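Local atomic coordinates of rhamnosidase B (Bacillus sp., PDB entry 2OKX), a protein that is a family 78 alpha-L-rhamnosidase that probably releases terminal alpha-L-rhamnose from glycosides by inverting hydrolysis. Residues 81-84 with 85-88; 869-872 with 873-876; 918-921 with 922-926. All coordinates share one frame; numbering follows the deposited sequence. Where two conformers were deposited one is given.

Interaction 1. Residues 81-84 with 85-88; sequences QLRP and GVRN
A side-chain amide bridging the mouth of a type II beta turn is the heart of this contact: Asn88 reaches back to both backbone polar atoms of Arg83, where the loop after strand 70-77 turns into strand 87-96 of the N-terminal domain. Its CG stands anti to the carbonyl carbon (chi1 -75°), which swings the amide back toward Arg83. Asn88 OD1 accepts from Arg83 N at 2.8 Å, in the carbonyl plane and on a lone pair. Asn88 ND2 gives a nearly straight bond of 2.9 Å to Arg83 O, lying close to the Asn88 amide plane although it meets the Arg83 carbonyl from above. Two bonds fix the amide's rotation. The turn's own bond, Val86 N to Arg83 O, is weak at 3.5 Å, with Gly85 at positive phi. Val86 CG2 packs against Arg83 CB at 3.4 Å. With an alanine in place of Asn88, Arg83 N is likely to lose its acceptor and Arg83 O its stronger donor, leaving the turn to the weak Val86 bond. Asn55, between strands 49-54 and 57-62, also donates to Asn88 OD1 and Gln81 O; Asn88 pairs through its backbone with Phe30 of strand 22-31, and Val86 with Ala32 just beyond it.

Interaction 2. Residues 869-872 with 873-876; sequences GYFL and GSSI
Both segments belong to one helix, 868-876, which widens toward its C-terminal end, where the turn 873-876 is pi-type. Ser874 N to Tyr870 O (3.0 Å) and Ser875 N to Phe871 O (2.7 Å) are alpha-type bonds, whereas Ile876 N to Phe871 O (3.3 Å) is the pi-type one, so Phe871 O accepts twice. This is the last helix of the chain, within the six-hairpin glycosidase region, the (alpha/alpha)6 barrel of family 78 enzymes, and helices 544-559, 577-590 and 817-833 pack on it. Tyr870 O is gripped by two donors as well: besides the backbone N-H, Ser874 OG, in one of its two conformers, folds back to it at 2.8 Å, coming from above the carbonyl plane. In that conformer a chi1 of 65°, with OG between the backbone N and the carbonyl carbon, also sets the hydroxyl over one face of the Tyr870 ring, toward its rim. The next serine behaves differently, for Ser875 OG bonds to Glu812 of helix 801-813 and meets the Phe871 ring at its edge. Phe805 and Tyr808 of that helix stack edge-to-face with Phe871. Leu872 and Ile876 lie side by side, both touching Leu821, with Leu872 CD2 4.1 Å from Ile876 CG1.

Interaction 3. Residues 918-921 with 922-926; sequences EFVS and AGKLK
Lys924 O is approached by two groups of residues 918-921: Val920 N donates to it at 2.9 Å, and Phe919 CA makes a CA-H...O contact at 3.3 Å. This is the closed end of an antiparallel beta hairpin. Glu918 and Lys926 form a hydrogen-bonded pair, with Lys926 N to Glu918 O at 2.9 Å, and a beta bulge between Phe919 and Ser921 shifts the register by one residue. A type II turn from Ser921 to Lys924 closes the loop; Lys924 N hydrogen-bonds to Ser921 O at 3.0 Å, and Gly923 carries the positive phi. A water links Ser921 OG to Ala922 O, donating to the carbonyl.

On one face of the hairpin, Leu925 CD2 sits squarely over the Phe919 ring, 3.6 Å from its centroid and 4° off the normal, in a CH-pi contact. On the other, Glu918 and Lys926 run side by side to a long salt bridge, Glu918 OE1 to Lys926 NZ at 3.7 Å. The Lys926 chain, bent at chi2 and chi3 (-54°), passes across Val920, whose CG1 meets its CB at 3.6 Å.

Phe919 and Leu925 both rest on Ile945, with Pro895 beside the ring and Pro942 beside the leucine. The hairpin lies inside a five-stranded sheet in the family's C-terminal domain, strand 912-921 pairing with 900-906 and strand 924-932 running parallel to 946-954.

Interaction 2 is the buried member of the set, inside a helix of the six-hairpin glycosidase domain, whereas interactions 1 and 3 are surface turns that lead into strands. No two share an element. Interactions 2 and 3 are near neighbours, their centres about 20 Å apart and their nearest atoms about 8 Å; interaction 1 lies far off in the N-terminal domain, its centre about 52 Å from that of interaction 2. Both surface contacts use a type II turn with a glycine, but one is held by a side-chain amide and the other by strand pairing, a ring contact and a long salt bridge. In the helix, doubly used carbonyls and serine hydroxyls do the polar work among aromatic rings.

Interaction 1. Residues 81-84 with 85-88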
ATOM      1  N   GLN A  81     -20.337  20.128 -16.375  1.00 33.68           N
ATOM      2  CA  GLN A  81     -19.685  21.324 -15.851  1.00 33.65           C
ATOM      3  C   GLN A  81     -19.498  22.400 -16.916  1.00 34.01           C
ATOM      4  O   GLN A  81     -19.168  23.541 -16.601  1.00 33.27           O
ATOM      5  CB  GLN A  81     -18.317  20.972 -15.248  1.00 33.09           C
ATOM      6  CG  GLN A  81     -18.365  20.047 -14.036  1.00 32.46           C
ATOM      7  CD  GLN A  81     -18.487  18.575 -14.406  1.00 33.50           C
ATOM      8  OE1 GLN A  81     -18.625  17.714 -13.532  1.00 34.71           O
ATOM      9  NE2 GLN A  81     -18.427  18.277 -15.697  1.00 31.68           N
ATOM     10  N   LEU A  82     -19.722  22.034 -18.173  1.00 36.17           N
ATOM     11  CA  LEU A  82     -19.551  22.953 -19.296  1.00 38.92           C
ATOM     12  C   LEU A  82     -20.599  24.070 -19.358  1.00 39.26           C
ATOM     13  O   LEU A  82     -21.795  23.828 -19.187  1.00 39.68           O
ATOM     14  CB  LEU A  82     -19.563  22.156 -20.607  1.00 40.46           C
ATOM     15  CG  LEU A  82     -19.000  22.787 -21.885  1.00 43.25           C
ATOM     16  CD1 LEU A  82     -18.951  21.725 -22.974  1.00 43.37           C
ATOM     17  CD2 LEU A  82     -19.851  23.964 -22.327  1.00 44.93           C
ATOM     18  N   ARG A  83     -20.131  25.291 -19.609  1.00 38.58           N
ATOM     19  CA  ARG A  83     -20.995  26.464 -19.718  1.00 38.53           C
ATOM     20  C   ARG A  83     -21.053  26.883 -21.187  1.00 39.49           C
ATOM     21  O   ARG A  83     -20.177  27.600 -21.671  1.00 38.88           O
ATOM     22  CB  ARG A  83     -20.431  27.613 -18.882  1.00 39.28           C
ATOM     23  CG  ARG A  83     -20.259  27.298 -17.406  1.00 38.75           C
ATOM     24  CD  ARG A  83     -19.635  28.474 -16.674  1.00 39.66           C
ATOM     25  NE  ARG A  83     -19.539  28.238 -15.236  1.00 40.05           N
ATOM     26  CZ  ARG A  83     -19.075  29.125 -14.361  1.00 40.31           C
ATOM     27  NH1 ARG A  83     -18.659  30.316 -14.772  1.00 39.89           N
ATOM     28  NH2 ARG A  83     -19.036  28.823 -13.070  1.00 41.13           N
ATOM     29  N   PRO A  84     -22.097  26.452 -21.911  1.00 39.73           N
ATOM     30  CA  PRO A  84     -22.254  26.783 -23.332  1.00 39.93           C
ATOM     31  C   PRO A  84     -22.342  28.265 -23.681  1.00 39.85           C
ATOM     32  O   PRO A  84     -22.937  29.062 -22.952  1.00 39.42           O
ATOM     33  CB  PRO A  84     -23.520  26.022 -23.723  1.00 40.33           C
ATOM     34  CG  PRO A  84     -24.322  26.049 -22.457  1.00 41.61           C
ATOM     35  CD  PRO A  84     -23.279  25.725 -21.412  1.00 40.10           C
ATOM     36  N   GLY A  85     -21.725  28.621 -24.805  1.00 40.48           N
ATOM     37  CA  GLY A  85     -21.748  29.991 -25.281  1.00 40.14           C
ATOM     38  C   GLY A  85     -20.928  31.009 -24.516  1.00 41.07           C
ATOM     39  O   GLY A  85     -20.921  32.184 -24.880  1.00 41.66           O
ATOM     40  N   VAL A  86     -20.237  30.584 -23.463  1.00 39.37           N
ATOM     41  CA  VAL A  86     -19.433  31.520 -22.685  1.00 39.06           C
ATOM     42  C   VAL A  86     -18.034  30.993 -22.368  1.00 38.87           C
ATOM     43  O   VAL A  86     -17.683  29.865 -22.720  1.00 35.99           O
ATOM     44  CB  VAL A  86     -20.131  31.888 -21.357  1.00 39.55           C
ATOM     45  CG1 VAL A  86     -21.452  32.588 -21.642  1.00 40.80           C
ATOM     46  CG2 VAL A  86     -20.360  30.639 -20.529  1.00 39.84           C
ATOM     47  N   ARG A  87     -17.241  31.830 -21.708  1.00 39.28           N
ATOM     48  CA  ARG A  87     -15.879  31.474 -21.330  1.00 41.79           C
ATOM     49  C   ARG A  87     -15.871  30.413 -20.236  1.00 41.14           C
ATOM     50  O   ARG A  87     -16.573  30.534 -19.232  1.00 40.30           O
ATOM     51  CB  ARG A  87     -15.125  32.720 -20.855  1.00 44.04           C
ATOM     52  CG  ARG A  87     -13.797  32.435 -20.167  1.00 48.00           C
ATOM     53  CD  ARG A  87     -13.044  33.728 -19.893  1.00 51.61           C
ATOM     54  NE  ARG A  87     -11.957  33.550 -18.935  1.00 55.56           N
ATOM     55  CZ  ARG A  87     -12.134  33.312 -17.639  1.00 58.09           C
ATOM     56  NH1 ARG A  87     -11.085  33.160 -16.839  1.00 59.62           N
ATOM     57  NH2 ARG A  87     -13.360  33.231 -17.138  1.00 60.00           N
ATOM     58  N   ASN A  88     -15.072  29.374 -20.453  1.00 40.84           N
ATOM     59  CA  ASN A  88     -14.938  28.265 -19.515  1.00 40.35           C
ATOM     60  C   ASN A  88     -13.499  28.203 -19.025  1.00 40.28           C
ATOM     61  O   ASN A  88     -12.577  28.586 -19.744  1.00 38.60           O
ATOM     62  CB  ASN A  88     -15.302  26.951 -20.207  1.00 40.05           C
ATOM     63  CG  ASN A  88     -16.796  26.788 -20.402  1.00 42.90           C
ATOM     64  OD1 ASN A  88     -17.485  26.225 -19.552  1.00 42.01           O
ATOM     65  ND2 ASN A  88     -17.307  27.293 -21.518  1.00 42.43           N
TER

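Interaction 2. Residues 869-872 with 873-876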
ATOM      1  N   GLY A 869     -14.207 -14.197   2.924  1.00 15.11           N
ATOM      2  CA  GLY A 869     -15.052 -13.604   1.899  1.00 15.13           C
ATOM      3  C   GLY A 869     -15.227 -14.510   0.692  1.00 16.55           C
ATOM      4  O   GLY A 869     -16.174 -14.359  -0.083  1.00 16.79           O
ATOM      5  N   TYR A 870     -14.309 -15.454   0.531  1.00 16.03           N
ATOM      6  CA  TYR A 870     -14.366 -16.399  -0.578  1.00 16.92           C
ATOM      7  C   TYR A 870     -14.882 -17.764  -0.127  1.00 17.13           C
ATOM      8  O   TYR A 870     -15.804 -18.306  -0.727  1.00 16.78           O
ATOM      9  CB  TYR A 870     -12.977 -16.568  -1.195  1.00 16.61           C
ATOM     10  CG  TYR A 870     -12.866 -17.710  -2.193  1.00 17.95           C
ATOM     11  CD1 TYR A 870     -13.398 -17.601  -3.482  1.00 19.31           C
ATOM     12  CD2 TYR A 870     -12.215 -18.890  -1.848  1.00 18.75           C
ATOM     13  CE1 TYR A 870     -13.279 -18.649  -4.409  1.00 21.00           C
ATOM     14  CE2 TYR A 870     -12.090 -19.942  -2.758  1.00 22.84           C
ATOM     15  CZ  TYR A 870     -12.622 -19.814  -4.035  1.00 22.64           C
ATOM     16  OH  TYR A 870     -12.475 -20.850  -4.930  1.00 24.95           O
ATOM     17  N   PHE A 871     -14.297 -18.312   0.938  1.00 14.70           N
ATOM     18  CA  PHE A 871     -14.690 -19.641   1.394  1.00 15.13           C
ATOM     19  C   PHE A 871     -16.086 -19.826   1.964  1.00 14.98           C
ATOM     20  O   PHE A 871     -16.670 -20.897   1.804  1.00 14.66           O
ATOM     21  CB  PHE A 871     -13.654 -20.198   2.382  1.00 13.95           C
ATOM     22  CG  PHE A 871     -12.314 -20.450   1.758  1.00 16.65           C
ATOM     23  CD1 PHE A 871     -11.314 -19.484   1.806  1.00 15.09           C
ATOM     24  CD2 PHE A 871     -12.082 -21.620   1.039  1.00 14.57           C
ATOM     25  CE1 PHE A 871     -10.106 -19.673   1.145  1.00 15.37           C
ATOM     26  CE2 PHE A 871     -10.879 -21.820   0.371  1.00 17.18           C
ATOM     27  CZ  PHE A 871      -9.887 -20.845   0.421  1.00 17.74           C
ATOM     28  N   LEU A 872     -16.633 -18.808   2.623  1.00 13.86           N
ATOM     29  CA  LEU A 872     -17.969 -18.952   3.186  1.00 14.47           C
ATOM     30  C   LEU A 872     -18.994 -19.119   2.065  1.00 16.70           C
ATOM     31  O   LEU A 872     -19.887 -19.961   2.154  1.00 15.11           O
ATOM     32  CB  LEU A 872     -18.321 -17.752   4.078  1.00 13.78           C
ATOM     33  CG  LEU A 872     -17.455 -17.654   5.344  1.00 15.98           C
ATOM     34  CD1 LEU A 872     -17.836 -16.416   6.164  1.00 11.29           C
ATOM     35  CD2 LEU A 872     -17.634 -18.923   6.177  1.00 15.36           C
ATOM     36  N   GLY A 873     -18.855 -18.333   1.004  1.00 16.09           N
ATOM     37  CA  GLY A 873     -19.787 -18.454  -0.106  1.00 15.65           C
ATOM     38  C   GLY A 873     -19.523 -19.679  -0.978  1.00 15.93           C
ATOM     39  O   GLY A 873     -20.458 -20.288  -1.500  1.00 16.07           O
ATOM     40  N   SER A 874     -18.256 -20.057  -1.126  1.00 16.18           N
ATOM     41  CA  SER A 874     -17.896 -21.196  -1.971  1.00 17.13           C
ATOM     42  C   SER A 874     -17.932 -22.559  -1.279  1.00 19.11           C
ATOM     43  O   SER A 874     -18.619 -23.481  -1.729  1.00 20.15           O
ATOM     44  CB  SER A 874     -16.511 -20.977  -2.591  0.53 16.85           C
ATOM     45  OG  SER A 874     -15.495 -20.943  -1.605  0.53 15.32           O
ATOM     46  N   SER A 875     -17.197 -22.691  -0.184  1.00 18.81           N
ATOM     47  CA  SER A 875     -17.132 -23.961   0.528  1.00 18.23           C
ATOM     48  C   SER A 875     -18.334 -24.308   1.401  1.00 18.81           C
ATOM     49  O   SER A 875     -18.724 -25.472   1.482  1.00 20.15           O
ATOM     50  CB  SER A 875     -15.872 -24.002   1.397  1.00 17.70           C
ATOM     51  OG  SER A 875     -14.703 -24.116   0.603  1.00 20.31           O
ATOM     52  N   ILE A 876     -18.917 -23.300   2.043  1.00 17.44           N
ATOM     53  CA  ILE A 876     -20.035 -23.495   2.971  1.00 15.98           C
ATOM     54  C   ILE A 876     -21.426 -23.275   2.381  1.00 16.66           C
ATOM     55  O   ILE A 876     -22.261 -24.184   2.398  1.00 17.58           O
ATOM     56  CB  ILE A 876     -19.853 -22.567   4.203  1.00 16.62           C
ATOM     57  CG1 ILE A 876     -18.421 -22.695   4.731  1.00 15.94           C
ATOM     58  CG2 ILE A 876     -20.852 -22.919   5.291  1.00 13.95           C
ATOM     59  CD1 ILE A 876     -18.014 -24.100   5.116  1.00 16.55           C
TER

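Interaction 3. Residues 918-921 with 922-926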
ATOM      1  N   GLU A 918     -31.686 -24.040   5.117  1.00 16.52           N
ATOM      2  CA  GLU A 918     -31.826 -24.165   6.557  1.00 18.26           C
ATOM      3  C   GLU A 918     -32.359 -25.551   6.874  1.00 18.14           C
ATOM      4  O   GLU A 918     -33.082 -26.139   6.070  1.00 16.78           O
ATOM      5  CB  GLU A 918     -32.786 -23.103   7.092  1.00 22.69           C
ATOM      6  CG  GLU A 918     -34.249 -23.364   6.818  1.00 29.57           C
ATOM      7  CD  GLU A 918     -35.132 -22.250   7.342  1.00 34.26           C
ATOM      8  OE1 GLU A 918     -35.146 -21.165   6.727  1.00 37.43           O
ATOM      9  OE2 GLU A 918     -35.799 -22.451   8.378  1.00 36.38           O
ATOM     10  N   PHE A 919     -31.981 -26.090   8.029  1.00 18.64           N
ATOM     11  CA  PHE A 919     -32.480 -27.399   8.425  1.00 20.01           C
ATOM     12  C   PHE A 919     -33.879 -27.206   8.981  1.00 20.66           C
ATOM     13  O   PHE A 919     -34.085 -26.393   9.881  1.00 21.06           O
ATOM     14  CB  PHE A 919     -31.580 -28.036   9.490  1.00 18.68           C
ATOM     15  CG  PHE A 919     -30.323 -28.630   8.937  1.00 19.56           C
ATOM     16  CD1 PHE A 919     -29.144 -27.894   8.895  1.00 19.32           C
ATOM     17  CD2 PHE A 919     -30.321 -29.929   8.429  1.00 20.90           C
ATOM     18  CE1 PHE A 919     -27.982 -28.439   8.353  1.00 19.38           C
ATOM     19  CE2 PHE A 919     -29.167 -30.480   7.887  1.00 19.00           C
ATOM     20  CZ  PHE A 919     -27.993 -29.733   7.847  1.00 20.07           C
ATOM     21  N   VAL A 920     -34.846 -27.936   8.434  1.00 21.41           N
ATOM     22  CA  VAL A 920     -36.230 -27.824   8.894  1.00 23.16           C
ATOM     23  C   VAL A 920     -36.530 -28.906   9.924  1.00 24.04           C
ATOM     24  O   VAL A 920     -37.508 -28.824  10.661  1.00 25.88           O
ATOM     25  CB  VAL A 920     -37.223 -27.936   7.720  1.00 24.78           C
ATOM     26  CG1 VAL A 920     -36.982 -26.796   6.738  1.00 24.57           C
ATOM     27  CG2 VAL A 920     -37.066 -29.282   7.023  1.00 22.38           C
ATOM     28  N   SER A 921     -35.673 -29.920   9.954  1.00 25.09           N
ATOM     29  CA  SER A 921     -35.774 -31.027  10.896  1.00 26.51           C
ATOM     30  C   SER A 921     -34.474 -31.811  10.772  1.00 27.63           C
ATOM     31  O   SER A 921     -33.660 -31.527   9.892  1.00 28.73           O
ATOM     32  CB  SER A 921     -36.994 -31.914  10.593  1.00 27.30           C
ATOM     33  OG  SER A 921     -36.890 -32.561   9.339  1.00 27.40           O
ATOM     34  N   ALA A 922     -34.265 -32.781  11.656  1.00 27.06           N
ATOM     35  CA  ALA A 922     -33.036 -33.565  11.643  1.00 27.06           C
ATOM     36  C   ALA A 922     -32.719 -34.189  10.283  1.00 26.42           C
ATOM     37  O   ALA A 922     -33.545 -34.896   9.703  1.00 27.29           O
ATOM     38  CB  ALA A 922     -33.104 -34.650  12.711  1.00 28.26           C
ATOM     39  N   GLY A 923     -31.519 -33.907   9.784  1.00 24.68           N
ATOM     40  CA  GLY A 923     -31.080 -34.455   8.510  1.00 22.87           C
ATOM     41  C   GLY A 923     -31.877 -34.019   7.297  1.00 21.52           C
ATOM     42  O   GLY A 923     -31.757 -34.619   6.225  1.00 23.12           O
ATOM     43  N   LYS A 924     -32.676 -32.970   7.444  1.00 20.11           N
ATOM     44  CA  LYS A 924     -33.490 -32.497   6.333  1.00 20.38           C
ATOM     45  C   LYS A 924     -33.358 -30.999   6.086  1.00 19.36           C
ATOM     46  O   LYS A 924     -33.634 -30.184   6.965  1.00 19.46           O
ATOM     47  CB  LYS A 924     -34.955 -32.860   6.583  1.00 21.59           C
ATOM     48  CG  LYS A 924     -35.890 -32.524   5.432  1.00 22.98           C
ATOM     49  CD  LYS A 924     -37.300 -33.018   5.729  1.00 26.01           C
ATOM     50  CE  LYS A 924     -38.260 -32.660   4.605  1.00 29.25           C
ATOM     51  NZ  LYS A 924     -39.620 -33.224   4.838  1.00 34.61           N
ATOM     52  N   LEU A 925     -32.943 -30.649   4.874  1.00 19.87           N
ATOM     53  CA  LEU A 925     -32.758 -29.255   4.486  1.00 20.83           C
ATOM     54  C   LEU A 925     -33.838 -28.728   3.562  1.00 21.93           C
ATOM     55  O   LEU A 925     -34.515 -29.485   2.866  1.00 23.13           O
ATOM     56  CB  LEU A 925     -31.432 -29.073   3.738  1.00 20.54           C
ATOM     57  CG  LEU A 925     -30.065 -28.921   4.395  1.00 23.86           C
ATOM     58  CD1 LEU A 925     -29.007 -28.892   3.295  1.00 24.25           C
ATOM     59  CD2 LEU A 925     -30.008 -27.642   5.218  1.00 19.53           C
ATOM     60  N   LYS A 926     -33.976 -27.408   3.564  1.00 20.00           N
ATOM     61  CA  LYS A 926     -34.876 -26.706   2.669  1.00 19.84           C
ATOM     62  C   LYS A 926     -33.838 -25.845   1.942  1.00 19.85           C
ATOM     63  O   LYS A 926     -33.030 -25.174   2.593  1.00 17.02           O
ATOM     64  CB  LYS A 926     -35.844 -25.814   3.437  1.00 24.22           C
ATOM     65  CG  LYS A 926     -36.955 -25.255   2.574  1.00 30.86           C
ATOM     66  CD  LYS A 926     -37.391 -23.874   3.043  1.00 35.31           C
ATOM     67  CE  LYS A 926     -37.769 -23.854   4.514  1.00 36.77           C
ATOM     68  NZ  LYS A 926     -38.153 -22.479   4.950  1.00 38.21           N
TER
HETATM   69  O   HOH W   1     -36.119 -35.020   9.622  1.00 29.00           O